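Local coordinates for protein putative nucleotide sugar epimerase/ dehydratase (Bordetella bronchiseptica, PDB 2Q1S) that binds NADH in a Rossmann fold and probably acts as a nucleotide-sugar epimerase or dehydratase in the making of the lipopolysaccharide O-antigen, at residues 111-116 with 178-182; 189-193 with 204-208; 294-298 with 309-313; 254-258 with 314-320. All coordinates share one frame; numbering follows the deposited sequence. Where two conformers were deposited one is given.

Contact 1: 111-116 with 178-182; sequences GNQSSI and DSPYS. With NAI (1,4-dihydronicotinamide adenine dinucleotide), chain B.
Tyr-181 lays its side chain along the start of helix 112-117, with CD2 3.8 Å from Gly-111 CA and CD1 3.7 Å from Asn-112 OD1. Its CG stands anti to the backbone N (chi1 177°), and this carries the ring past Gly-111 until OH reaches O2D of the NADH ribose at 2.6 Å, a hydrogen bond in which either oxygen could be the donor. Gly-111, preceded by a cis peptide bond, holds the N-cap position of its helix, and the ring passes beside its CA. Asn-112 turns its amide oxygen to Ser-179, whose OG donates to OD1 at 2.7 Å in the amide plane, on a lone pair. The same OG caps helix 180-199 by accepting from Ser-182 N at 3.0 Å, so one serine hydroxyl both caps its own helix and ties it to helix 112-117. Ser-115, small and able both to give and to take a hydrogen bond, faces the first turn of helix 180-199: its OG takes the Tyr-181 N-H at 2.9 Å and donates to Asn-112 O, which satisfies a buried hydroxyl twice. Beside these bonds Ile-116 CG1 packs on Pro-180 CD at 3.8 Å. The tyrosine and Lys-185, one turn later, are consistent with the YxxxK pair of short-chain dehydrogenases. Helix 119-126 lies against Ser-115, Pro-180 and Tyr-181, while Tyr-194 of the second subunit packs on Ile-116 and Pro-180.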
loop_
_atom_site.group_PDB
_atom_site.type_symbol
_atom_site.label_atom_id
_atom_site.label_comp_id
_atom_site.label_asym_id
_atom_site.label_seq_id
_atom_site.Cartn_x
_atom_site.Cartn_y
_atom_site.Cartn_z
ATOM N N GLY A 111 7.838 15.681 -0.662
ATOM C CA GLY A 111 7.793 14.803 0.502
ATOM C C GLY A 111 6.345 14.802 0.996
ATOM O O GLY A 111 5.430 14.737 0.179
ATOM N N ASN A 112 6.157 14.904 2.305
ATOM C CA ASN A 112 4.796 14.931 2.878
ATOM C C ASN A 112 3.859 15.909 2.178
ATOM O O ASN A 112 2.776 15.542 1.710
ATOM C CB ASN A 112 4.806 15.208 4.395
ATOM C CG ASN A 112 5.367 14.074 5.161
ATOM O OD1 ASN A 112 4.711 13.046 5.352
ATOM N ND2 ASN A 112 6.606 14.232 5.614
ATOM N N GLN A 113 4.248 17.174 2.129
ATOM C CA GLN A 113 3.350 18.178 1.578
ATOM C C GLN A 113 3.065 17.935 0.114
ATOM O O GLN A 113 1.908 18.004 -0.305
ATOM C CB GLN A 113 3.929 19.576 1.768
ATOM C CG GLN A 113 3.726 20.036 3.206
ATOM N N SER A 114 4.093 17.616 -0.672
ATOM C CA SER A 114 3.871 17.395 -2.097
ATOM C C SER A 114 2.881 16.228 -2.272
ATOM O O SER A 114 2.009 16.274 -3.160
ATOM C CB SER A 114 5.183 16.951 -2.756
ATOM O OG SER A 114 6.197 17.952 -2.568
ATOM N N SER A 115 3.042 15.195 -1.439
ATOM C CA SER A 115 2.216 13.977 -1.599
ATOM C C SER A 115 0.742 14.274 -1.314
ATOM O O SER A 115 -0.153 13.688 -1.928
ATOM C CB SER A 115 2.720 12.809 -0.735
ATOM O OG SER A 115 2.411 13.018 0.626
ATOM N N ILE A 116 0.473 15.132 -0.328
ATOM C CA ILE A 116 -0.898 15.561 -0.004
ATOM C C ILE A 116 -1.552 16.330 -1.171
ATOM O O ILE A 116 -2.710 16.123 -1.507
ATOM C CB ILE A 116 -0.923 16.426 1.325
ATOM C CG1 ILE A 116 -0.607 15.532 2.538
ATOM C CG2 ILE A 116 -2.279 17.081 1.531
ATOM C CD1 ILE A 116 -0.381 16.247 3.876
ATOM N N ASP A 178 -0.216 10.627 8.147
ATOM C CA ASP A 178 -0.649 11.973 7.874
ATOM C C ASP A 178 -0.696 12.319 6.380
ATOM O O ASP A 178 -1.260 13.344 6.022
ATOM C CB ASP A 178 0.324 12.943 8.556
ATOM C CG ASP A 178 1.725 12.880 7.943
ATOM O OD1 ASP A 178 2.257 11.753 7.746
ATOM O OD2 ASP A 178 2.292 13.954 7.613
ATOM N N SER A 179 -0.074 11.495 5.532
ATOM C CA SER A 179 0.105 11.864 4.127
ATOM C C SER A 179 0.181 10.619 3.287
ATOM O O SER A 179 0.526 9.551 3.782
ATOM C CB SER A 179 1.402 12.657 3.949
ATOM O OG SER A 179 2.525 11.884 4.331
ATOM N N PRO A 180 -0.079 10.775 1.973
ATOM C CA PRO A 180 0.206 9.655 1.058
ATOM C C PRO A 180 1.665 9.223 1.092
ATOM O O PRO A 180 1.957 8.063 0.977
ATOM C CB PRO A 180 -0.244 10.218 -0.311
ATOM C CG PRO A 180 -1.306 11.270 0.038
ATOM C CD PRO A 180 -0.724 11.918 1.288
ATOM N N TYR A 181 2.589 10.179 1.240
ATOM C CA TYR A 181 3.985 9.838 1.456
ATOM C C TYR A 181 4.157 8.842 2.575
ATOM O O TYR A 181 4.865 7.852 2.420
ATOM C CB TYR A 181 4.759 11.129 1.802
ATOM C CG TYR A 181 6.231 10.904 2.117
ATOM C CD1 TYR A 181 6.660 10.602 3.394
ATOM C CD2 TYR A 181 7.199 11.097 1.120
ATOM C CE1 TYR A 181 7.987 10.428 3.677
ATOM C CE2 TYR A 181 8.545 10.910 1.401
ATOM C CZ TYR A 181 8.906 10.573 2.679
ATOM O OH TYR A 181 10.257 10.425 2.963
ATOM N N SER A 182 3.573 9.110 3.730
ATOM C CA SER A 182 3.772 8.215 4.878
ATOM C C SER A 182 3.242 6.800 4.575
ATOM O O SER A 182 3.849 5.788 4.951
ATOM C CB SER A 182 3.129 8.800 6.146
ATOM O OG SER A 182 1.709 8.835 6.076
HETATM P PA NAI B . 15.385 13.167 -2.335
HETATM O O1A NAI B . 14.093 13.677 -2.865
HETATM O O2A NAI B . 16.633 14.078 -2.401
HETATM O O5B NAI B . 15.754 11.796 -2.941
HETATM C C5B NAI B . 14.845 10.935 -3.636
HETATM C C4B NAI B . 15.317 10.685 -5.057
HETATM O O4B NAI B . 14.362 9.861 -5.717
HETATM C C3B NAI B . 15.418 12.010 -5.859
HETATM O O3B NAI B . 16.712 12.105 -6.479
HETATM C C2B NAI B . 14.354 11.836 -6.933
HETATM O O2B NAI B . 14.603 12.464 -8.228
HETATM C C1B NAI B . 14.306 10.315 -7.087
HETATM N N9A NAI B . 13.105 9.803 -7.723
HETATM C C8A NAI B . 11.822 10.248 -7.553
HETATM N N7A NAI B . 10.998 9.488 -8.277
HETATM C C5A NAI B . 11.713 8.525 -8.925
HETATM C C6A NAI B . 11.450 7.413 -9.849
HETATM N N6A NAI B . 10.223 7.102 -10.284
HETATM N N1A NAI B . 12.492 6.643 -10.294
HETATM C C2A NAI B . 13.748 6.947 -9.869
HETATM N N3A NAI B . 14.097 7.931 -9.024
HETATM C C4A NAI B . 13.119 8.757 -8.507
HETATM O O3 NAI B . 15.064 12.861 -0.799
HETATM P PN NAI B . 15.994 12.147 0.328
HETATM O O1N NAI B . 15.834 12.842 1.585
HETATM O O2N NAI B . 17.328 11.897 -0.328
HETATM O O5D NAI B . 15.275 10.677 0.418
HETATM C C5D NAI B . 15.986 9.459 0.139
HETATM C C4D NAI B . 15.184 8.316 0.766
HETATM O O4D NAI B . 15.203 8.462 2.165
HETATM C C3D NAI B . 13.698 8.367 0.408
HETATM O O3D NAI B . 13.272 7.019 0.169
HETATM C C2D NAI B . 13.048 8.962 1.619
HETATM O O2D NAI B . 11.660 8.548 1.736
HETATM C C1D NAI B . 13.880 8.395 2.736
HETATM N N1N NAI B . 13.836 9.167 3.951
HETATM C C2N NAI B . 14.466 10.380 4.079
HETATM C C3N NAI B . 14.426 11.087 5.278
HETATM C C7N NAI B . 15.106 12.444 5.435
HETATM O O7N NAI B . 15.046 12.996 6.520
HETATM N N7N NAI B . 15.764 12.934 4.354
HETATM C C4N NAI B . 13.775 10.529 6.411
HETATM C C5N NAI B . 13.166 9.251 6.253
HETATM C C6N NAI B . 13.245 8.589 5.029
#

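Contact 2: 189-193 with 204-208; sequences EFYSV and VRARF. With NAI (1,4-dihydronicotinamide adenine dinucleotide), chain B.
Val-193 sets its CG2 methyl over the centre of one face of the Arg-205 guanidinium, 3.6 Å from CZ. That arginine bends at chi3 (-78°), which folds its end back beside the helix, and Ser-192 CB packs against its CG. Glu-189 then binds the charged ends. Its OE1 takes Arg-205 NH1 at 2.9 Å, nearly along the C-O axis and in the guanidinium plane, and Arg-207 NH2 at 2.8 Å through the syn lone pair. Segments 189-193 and 204-208 run nearly antiparallel (154°), as expected where helix 180-199 of the Rossmann fold returns to the next parallel strand, 203-212. Residues two apart on a strand send their side chains to the same face, which lets Arg-205 and Arg-207 share one carboxylate. Arg-207 stays extended and grips it side-on, NE reaching OE2 at 2.9 Å. Both arginines also form salt bridges to Asp-170, so two acids probably balance the paired positive charges, that of Arg-205 being buried. Beyond them on the strand, Phe-208 lies by the nicotinamide, its CE1 3.5 Å from N1N of NADH.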
loop_
_atom_site.group_PDB
_atom_site.type_symbol
_atom_site.label_atom_id
_atom_site.label_comp_id
_atom_site.label_asym_id
_atom_site.label_seq_id
_atom_site.Cartn_x
_atom_site.Cartn_y
_atom_site.Cartn_z
ATOM N N GLU A 189 7.593 -1.103 3.050
ATOM C CA GLU A 189 7.939 -2.119 4.068
ATOM C C GLU A 189 7.155 -3.414 3.889
ATOM O O GLU A 189 7.740 -4.508 3.927
ATOM C CB GLU A 189 7.809 -1.604 5.483
ATOM C CG GLU A 189 8.828 -0.473 5.862
ATOM C CD GLU A 189 9.120 -0.434 7.348
ATOM O OE1 GLU A 189 9.237 -1.494 7.986
ATOM O OE2 GLU A 189 9.207 0.719 7.846
ATOM N N PHE A 190 5.843 -3.297 3.623
ATOM C CA PHE A 190 5.021 -4.477 3.314
ATOM C C PHE A 190 5.650 -5.237 2.144
ATOM O O PHE A 190 5.808 -6.468 2.213
ATOM C CB PHE A 190 3.564 -4.089 2.958
ATOM C CG PHE A 190 2.664 -3.884 4.144
ATOM C CD1 PHE A 190 1.940 -4.945 4.656
ATOM C CD2 PHE A 190 2.435 -2.612 4.666
ATOM C CE1 PHE A 190 1.042 -4.756 5.754
ATOM C CE2 PHE A 190 1.574 -2.406 5.759
ATOM C CZ PHE A 190 0.858 -3.481 6.273
ATOM N N TYR A 191 5.970 -4.531 1.059
ATOM C CA TYR A 191 6.545 -5.188 -0.107
ATOM C C TYR A 191 7.864 -5.859 0.232
ATOM O O TYR A 191 8.193 -6.952 -0.259
ATOM C CB TYR A 191 6.795 -4.206 -1.256
ATOM C CG TYR A 191 5.529 -3.599 -1.867
ATOM C CD1 TYR A 191 4.346 -4.317 -2.017
ATOM C CD2 TYR A 191 5.545 -2.284 -2.359
ATOM C CE1 TYR A 191 3.229 -3.737 -2.627
ATOM C CE2 TYR A 191 4.457 -1.702 -2.931
ATOM C CZ TYR A 191 3.265 -2.402 -3.110
ATOM O OH TYR A 191 2.201 -1.767 -3.752
ATOM N N SER A 192 8.662 -5.168 1.048
ATOM C CA SER A 192 9.973 -5.692 1.410
ATOM C C SER A 192 9.849 -7.020 2.159
ATOM O O SER A 192 10.647 -7.970 1.951
ATOM C CB SER A 192 10.708 -4.652 2.263
ATOM O OG SER A 192 11.059 -3.516 1.515
ATOM N N VAL A 193 8.885 -7.100 3.050
ATOM C CA VAL A 193 8.643 -8.329 3.797
ATOM C C VAL A 193 8.100 -9.448 2.870
ATOM O O VAL A 193 8.562 -10.600 2.915
ATOM C CB VAL A 193 7.704 -8.068 5.004
ATOM C CG1 VAL A 193 7.247 -9.368 5.658
ATOM C CG2 VAL A 193 8.428 -7.157 6.053
ATOM N N VAL A 204 16.455 -5.461 3.308
ATOM C CA VAL A 204 16.672 -4.921 4.663
ATOM C C VAL A 204 16.035 -3.526 4.642
ATOM O O VAL A 204 16.316 -2.764 3.738
ATOM C CB VAL A 204 18.156 -4.799 4.972
ATOM C CG1 VAL A 204 18.335 -4.190 6.365
ATOM C CG2 VAL A 204 18.796 -6.158 4.904
ATOM N N ARG A 205 15.153 -3.256 5.611
ATOM C CA ARG A 205 14.484 -1.965 5.704
ATOM C C ARG A 205 15.312 -1.135 6.673
ATOM O O ARG A 205 15.580 -1.574 7.785
ATOM C CB ARG A 205 13.060 -2.174 6.243
ATOM C CG ARG A 205 12.187 -2.952 5.210
ATOM C CD ARG A 205 10.999 -3.595 5.977
ATOM N NE ARG A 205 11.330 -4.791 6.717
ATOM C CZ ARG A 205 10.784 -5.132 7.885
ATOM N NH1 ARG A 205 9.941 -4.284 8.458
ATOM N NH2 ARG A 205 11.112 -6.260 8.480
ATOM N N ALA A 206 15.689 0.067 6.226
ATOM C CA ALA A 206 16.473 0.992 7.067
ATOM C C ALA A 206 15.579 2.171 7.393
ATOM O O ALA A 206 15.247 2.915 6.518
ATOM C CB ALA A 206 17.740 1.472 6.295
ATOM N N ARG A 207 15.161 2.305 8.660
ATOM C CA ARG A 207 14.258 3.382 9.080
ATOM C C ARG A 207 15.087 4.550 9.617
ATOM O O ARG A 207 15.896 4.384 10.509
ATOM C CB ARG A 207 13.363 2.871 10.220
ATOM C CG ARG A 207 12.301 1.889 9.747
ATOM C CD ARG A 207 11.467 1.403 10.939
ATOM N NE ARG A 207 10.490 0.420 10.484
ATOM C CZ ARG A 207 9.961 -0.541 11.276
ATOM N NH1 ARG A 207 10.276 -0.624 12.567
ATOM N NH2 ARG A 207 9.084 -1.417 10.759
ATOM N N PHE A 208 14.867 5.717 9.042
ATOM C CA PHE A 208 15.557 6.870 9.600
ATOM C C PHE A 208 14.671 8.105 9.529
ATOM O O PHE A 208 13.561 8.053 9.019
ATOM C CB PHE A 208 16.970 7.029 9.000
ATOM C CG PHE A 208 17.020 6.986 7.486
ATOM C CD1 PHE A 208 16.815 8.125 6.773
ATOM C CD2 PHE A 208 17.373 5.814 6.809
ATOM C CE1 PHE A 208 16.876 8.144 5.384
ATOM C CE2 PHE A 208 17.460 5.802 5.402
ATOM C CZ PHE A 208 17.213 7.007 4.677
HETATM P PA NAI B . 15.385 13.167 -2.335
HETATM O O1A NAI B . 14.093 13.677 -2.865
HETATM O O2A NAI B . 16.633 14.078 -2.401
HETATM O O5B NAI B . 15.754 11.796 -2.941
HETATM C C5B NAI B . 14.845 10.935 -3.636
HETATM C C4B NAI B . 15.317 10.685 -5.057
HETATM O O4B NAI B . 14.362 9.861 -5.717
HETATM C C3B NAI B . 15.418 12.010 -5.859
HETATM O O3B NAI B . 16.712 12.105 -6.479
HETATM C C2B NAI B . 14.354 11.836 -6.933
HETATM O O2B NAI B . 14.603 12.464 -8.228
HETATM C C1B NAI B . 14.306 10.315 -7.087
HETATM N N9A NAI B . 13.105 9.803 -7.723
HETATM C C8A NAI B . 11.822 10.248 -7.553
HETATM N N7A NAI B . 10.998 9.488 -8.277
HETATM C C5A NAI B . 11.713 8.525 -8.925
HETATM C C6A NAI B . 11.450 7.413 -9.849
HETATM N N6A NAI B . 10.223 7.102 -10.284
HETATM N N1A NAI B . 12.492 6.643 -10.294
HETATM C C2A NAI B . 13.748 6.947 -9.869
HETATM N N3A NAI B . 14.097 7.931 -9.024
HETATM C C4A NAI B . 13.119 8.757 -8.507
HETATM O O3 NAI B . 15.064 12.861 -0.799
HETATM P PN NAI B . 15.994 12.147 0.328
HETATM O O1N NAI B . 15.834 12.842 1.585
HETATM O O2N NAI B . 17.328 11.897 -0.328
HETATM O O5D NAI B . 15.275 10.677 0.418
HETATM C C5D NAI B . 15.986 9.459 0.139
HETATM C C4D NAI B . 15.184 8.316 0.766
HETATM O O4D NAI B . 15.203 8.462 2.165
HETATM C C3D NAI B . 13.698 8.367 0.408
HETATM O O3D NAI B . 13.272 7.019 0.169
HETATM C C2D NAI B . 13.048 8.962 1.619
HETATM O O2D NAI B . 11.660 8.548 1.736
HETATM C C1D NAI B . 13.880 8.395 2.736
HETATM N N1N NAI B . 13.836 9.167 3.951
HETATM C C2N NAI B . 14.466 10.380 4.079
HETATM C C3N NAI B . 14.426 11.087 5.278
HETATM C C7N NAI B . 15.106 12.444 5.435
HETATM O O7N NAI B . 15.046 12.996 6.520
HETATM N N7N NAI B . 15.764 12.934 4.354
HETATM C C4N NAI B . 13.775 10.529 6.411
HETATM C C5N NAI B . 13.166 9.251 6.253
HETATM C C6N NAI B . 13.245 8.589 5.029
#

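Contact 3: 294-298 with 309-313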
loop_
_atom_site.group_PDB
_atom_site.type_symbol
_atom_site.label_atom_id
_atom_site.label_comp_id
_atom_site.label_asym_id
_atom_site.label_seq_id
_atom_site.Cartn_x
_atom_site.Cartn_y
_atom_site.Cartn_z
ATOM N N ALA A 294 14.422 25.185 18.576
ATOM C CA ALA A 294 15.032 26.403 19.139
ATOM C C ALA A 294 16.561 26.289 19.229
ATOM O O ALA A 294 17.255 27.246 18.887
ATOM C CB ALA A 294 14.437 26.761 20.493
ATOM N N ASP A 295 17.064 25.124 19.665
ATOM C CA ASP A 295 18.507 24.900 19.806
ATOM C C ASP A 295 19.179 24.749 18.451
ATOM O O ASP A 295 20.278 25.262 18.238
ATOM C CB ASP A 295 18.809 23.694 20.696
ATOM C CG ASP A 295 18.537 23.975 22.161
ATOM O OD1 ASP A 295 18.329 25.157 22.523
ATOM O OD2 ASP A 295 18.535 23.020 22.961
ATOM N N LEU A 296 18.507 24.045 17.541
ATOM C CA LEU A 296 18.944 24.024 16.137
ATOM C C LEU A 296 19.167 25.451 15.603
ATOM O O LEU A 296 20.266 25.796 15.130
ATOM C CB LEU A 296 17.942 23.244 15.264
ATOM C CG LEU A 296 18.326 23.027 13.791
ATOM C CD1 LEU A 296 19.284 21.841 13.665
ATOM C CD2 LEU A 296 17.079 22.786 12.914
ATOM N N ALA A 297 18.140 26.296 15.723
ATOM C CA ALA A 297 18.226 27.697 15.268
ATOM C C ALA A 297 19.328 28.465 15.994
ATOM O O ALA A 297 20.070 29.222 15.366
ATOM C CB ALA A 297 16.880 28.394 15.427
ATOM N N THR A 298 19.433 28.262 17.308
ATOM C CA THR A 298 20.453 28.929 18.111
ATOM C C THR A 298 21.850 28.616 17.561
ATOM O O THR A 298 22.631 29.532 17.295
ATOM C CB THR A 298 20.320 28.548 19.612
ATOM O OG1 THR A 298 19.115 29.134 20.136
ATOM C CG2 THR A 298 21.521 29.047 20.386
ATOM N N GLU A 309 16.960 38.280 15.950
ATOM C CA GLU A 309 16.258 37.745 17.116
ATOM C C GLU A 309 15.686 36.343 16.873
ATOM O O GLU A 309 15.454 35.940 15.726
ATOM C CB GLU A 309 15.142 38.701 17.550
ATOM N N LEU A 310 15.485 35.610 17.969
ATOM C CA LEU A 310 14.808 34.308 17.950
ATOM C C LEU A 310 13.618 34.301 18.908
ATOM O O LEU A 310 13.804 34.397 20.123
ATOM C CB LEU A 310 15.769 33.179 18.347
ATOM C CG LEU A 310 16.436 32.272 17.312
ATOM C CD1 LEU A 310 17.095 31.097 18.036
ATOM C CD2 LEU A 310 15.450 31.789 16.258
ATOM N N ASP A 311 12.404 34.180 18.366
ATOM C CA ASP A 311 11.205 34.063 19.203
ATOM C C ASP A 311 11.039 32.640 19.780
ATOM O O ASP A 311 10.129 31.904 19.372
ATOM C CB ASP A 311 9.949 34.499 18.429
ATOM N N ARG A 312 11.903 32.271 20.734
ATOM C CA ARG A 312 11.882 30.934 21.335
ATOM C C ARG A 312 11.146 30.886 22.673
ATOM O O ARG A 312 11.103 31.877 23.407
ATOM C CB ARG A 312 13.297 30.321 21.447
ATOM C CG ARG A 312 14.212 30.901 22.524
ATOM C CD ARG A 312 15.554 30.165 22.579
ATOM N NE ARG A 312 15.551 29.021 23.503
ATOM C CZ ARG A 312 16.565 28.169 23.664
ATOM N NH1 ARG A 312 17.685 28.307 22.964
ATOM N NH2 ARG A 312 16.464 27.169 24.533
ATOM N N LEU A 313 10.569 29.723 22.964
ATOM C CA LEU A 313 9.754 29.492 24.149
ATOM C C LEU A 313 10.260 28.246 24.872
ATOM O O LEU A 313 10.881 27.375 24.249
ATOM C CB LEU A 313 8.286 29.289 23.756
ATOM C CG LEU A 313 7.440 30.510 23.369
ATOM C CD1 LEU A 313 6.118 30.049 22.724
ATOM C CD2 LEU A 313 7.195 31.431 24.549
HETATM O O HOH W 1 17.314 24.103 25.756
#
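With CG lodged between its own backbone N and carbonyl carbon (chi1 73°) and a bend at chi3 (-90°), the Arg-312 side chain lies over Ala-294 and brings its guanidinium to the polar side of the helix. The Ala-294 methyl rests over one face of that group, offset toward the rim, and touches Arg-312 CB at 3.9 Å; a small residue allows this closeness. NH1 makes a salt bridge to Asp-295 OD1 at 3.2 Å, but the bond is weak, bent to 124°, with the carboxylate and guanidinium planes well turned from each other. A second weak bond runs from NH1 to Thr-298 OG1 at 3.3 Å. The threonine hydroxyl donates in turn to Ala-294 O one turn back, from the face of the carbonyl opposite the Thr-298 N-H. Segment 309-313 belongs to the irregular chain that follows helix 293-304 and doubles back along it, making an inverse gamma turn centred on Asp-311. The turn separates Arg-312 from Leu-310, whose branched end goes to the apolar side: CD1 meets Ala-297 CB at 3.8 Å and Thr-298 OG1 at 3.5 Å, and Leu-250 joins Leu-310 and Ala-297 there. A water bridges Asp-295 OD2 and, more weakly, Arg-312 NH2.

Contact 4: 254-258 with 314-320; sequences GVATR and PKRPWDN
Segments 254-258 and 314-320 come nearest at Val-255 and Lys-315, whose CA atoms lie 4.7 Å apart, just where the chain is about to enter strand 257-262. Asn-320 spans the gap with both ends of its amide. Its ND2 donates to Val-255 O at 2.9 Å, the acceptor lying in the amide plane, while its OD1 accepts from Thr-257 N at 3.1 Å, with that donor above the carbonyl plane. Asparagine suits the place because one short side chain offers a donor and an acceptor to the backbone groups of residues two apart. Val-255 wedges between neighbours: CG1 touches Pro-314 O at 3.4 Å, and CG2 lies against the Asp-319 carboxylate, 3.4 Å from CG. Asp-319 OD2 meanwhile takes the Arg-316 N-H at 2.7 Å, closing the turn. Thr-257 CG2 packs on the aliphatic part of Lys-315. Since the bonds across the contact use main-chain groups of 254-258, they probably help to hold its path just ahead of Arg-258, which binds UDP in another structure of this protein.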
loop_
_atom_site.group_PDB
_atom_site.type_symbol
_atom_site.label_atom_id
_atom_site.label_comp_id
_atom_site.label_asym_id
_atom_site.label_seq_id
_atom_site.Cartn_x
_atom_site.Cartn_y
_atom_site.Cartn_z
ATOM N N GLY A 254 9.714 27.067 18.848
ATOM C CA GLY A 254 10.681 26.006 18.545
ATOM C C GLY A 254 10.778 24.925 19.612
ATOM O O GLY A 254 11.858 24.367 19.854
ATOM N N VAL A 255 9.641 24.608 20.233
ATOM C CA VAL A 255 9.588 23.613 21.306
ATOM C C VAL A 255 9.638 22.172 20.774
ATOM O O VAL A 255 9.989 21.253 21.511
ATOM C CB VAL A 255 8.369 23.810 22.257
ATOM C CG1 VAL A 255 8.465 25.152 22.979
ATOM C CG2 VAL A 255 7.033 23.694 21.517
ATOM N N ALA A 256 9.293 21.986 19.499
ATOM C CA ALA A 256 9.367 20.670 18.868
ATOM C C ALA A 256 10.795 20.145 18.940
ATOM O O ALA A 256 11.741 20.918 18.744
ATOM C CB ALA A 256 8.902 20.741 17.420
ATOM N N THR A 257 10.942 18.848 19.247
ATOM C CA THR A 257 12.250 18.189 19.240
ATOM C C THR A 257 12.315 17.149 18.139
ATOM O O THR A 257 11.309 16.486 17.806
ATOM C CB THR A 257 12.615 17.473 20.582
ATOM O OG1 THR A 257 11.620 16.490 20.914
ATOM C CG2 THR A 257 12.806 18.479 21.735
ATOM N N ARG A 258 13.512 17.004 17.579
ATOM C CA ARG A 258 13.760 15.968 16.580
ATOM C C ARG A 258 15.075 15.239 16.830
ATOM O O ARG A 258 15.988 15.794 17.452
ATOM C CB ARG A 258 13.756 16.599 15.202
ATOM C CG ARG A 258 12.436 17.302 14.894
ATOM C CD ARG A 258 12.312 17.532 13.422
ATOM N NE ARG A 258 11.324 18.563 13.122
ATOM C CZ ARG A 258 10.974 18.917 11.892
ATOM N NH1 ARG A 258 11.515 18.311 10.846
ATOM N NH2 ARG A 258 10.078 19.872 11.711
ATOM N N PRO A 314 9.991 28.139 26.183
ATOM C CA PRO A 314 10.418 26.959 26.929
ATOM C C PRO A 314 9.618 25.715 26.514
ATOM O O PRO A 314 8.393 25.784 26.328
ATOM C CB PRO A 314 10.105 27.341 28.390
ATOM C CG PRO A 314 8.963 28.282 28.280
ATOM C CD PRO A 314 9.261 29.093 27.039
ATOM N N LYS A 315 10.298 24.584 26.355
ATOM C CA LYS A 315 9.610 23.343 26.025
ATOM C C LYS A 315 8.858 22.799 27.254
ATOM O O LYS A 315 9.438 22.680 28.324
ATOM C CB LYS A 315 10.623 22.315 25.520
ATOM C CG LYS A 315 10.029 20.980 25.143
ATOM C CD LYS A 315 11.154 19.976 24.782
ATOM C CE LYS A 315 11.884 19.477 26.041
ATOM N NZ LYS A 315 13.205 18.879 25.724
ATOM N N ARG A 316 7.593 22.428 27.066
ATOM C CA ARG A 316 6.799 21.898 28.189
ATOM C C ARG A 316 6.502 20.397 27.981
ATOM O O ARG A 316 6.679 19.913 26.874
ATOM C CB ARG A 316 5.502 22.716 28.343
ATOM C CG ARG A 316 5.708 24.190 28.767
ATOM C CD ARG A 316 6.139 24.336 30.183
ATOM N NE ARG A 316 5.977 25.737 30.615
ATOM C CZ ARG A 316 6.939 26.548 31.047
ATOM N NH1 ARG A 316 8.194 26.136 31.199
ATOM N NH2 ARG A 316 6.630 27.801 31.377
ATOM N N PRO A 317 6.119 19.655 29.057
ATOM C CA PRO A 317 5.874 18.196 28.882
ATOM C C PRO A 317 4.858 17.778 27.806
ATOM O O PRO A 317 5.002 16.707 27.213
ATOM C CB PRO A 317 5.425 17.763 30.290
ATOM C CG PRO A 317 6.124 18.722 31.194
ATOM C CD PRO A 317 5.940 20.041 30.462
ATOM N N TRP A 318 3.866 18.620 27.532
ATOM C CA TRP A 318 2.873 18.341 26.481
ATOM C C TRP A 318 3.336 18.653 25.087
ATOM O O TRP A 318 2.671 18.258 24.133
ATOM C CB TRP A 318 1.562 19.087 26.766
ATOM C CG TRP A 318 1.704 20.536 27.161
ATOM C CD1 TRP A 318 1.589 21.612 26.315
ATOM C CD2 TRP A 318 1.970 21.072 28.468
ATOM N NE1 TRP A 318 1.755 22.774 27.031
ATOM C CE2 TRP A 318 2.008 22.482 28.345
ATOM C CE3 TRP A 318 2.216 20.500 29.723
ATOM C CZ2 TRP A 318 2.249 23.335 29.440
ATOM C CZ3 TRP A 318 2.442 21.352 30.833
ATOM C CH2 TRP A 318 2.473 22.758 30.676
ATOM N N ASP A 319 4.477 19.323 24.933
ATOM C CA ASP A 319 4.910 19.719 23.591
ATOM C C ASP A 319 5.407 18.564 22.733
ATOM O O ASP A 319 5.436 18.670 21.504
ATOM C CB ASP A 319 5.963 20.811 23.647
ATOM C CG ASP A 319 5.383 22.143 24.064
ATOM O OD1 ASP A 319 4.292 22.502 23.571
ATOM O OD2 ASP A 319 6.010 22.823 24.889
ATOM N N ASN A 320 5.832 17.477 23.360
ATOM C CA ASN A 320 6.384 16.361 22.577
ATOM C C ASN A 320 5.920 14.966 23.024
ATOM O O ASN A 320 6.485 13.947 22.580
ATOM C CB ASN A 320 7.919 16.446 22.522
ATOM C CG ASN A 320 8.412 17.625 21.700
ATOM O OD1 ASN A 320 8.410 17.578 20.470
ATOM N ND2 ASN A 320 8.841 18.688 22.381
#

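Contact 2 is the buried one, contacts 1 and 3 are partly buried and contact 4 lies at the surface. Contacts 1 and 2 both use helix 180-199, touch NADH and meet the second subunit. Contacts 3 and 4 lie farther out, about 25 and 24 Å from the chain centre to their own centres. Their chemistry follows: a dense charge network inside, hydroxyl and cap bonds beside the cofactor, weak bent arginine bonds with water in contact 3, and an asparagine bound to main chain in contact 4. Contacts 3 and 4 touch each other, Ala-294 N lying 3.0 Å from Gly-254 O, and contact 3 is nested within the loop that contact 4 closes. Contacts 2 and 4 reach neighbouring strands of one sheet.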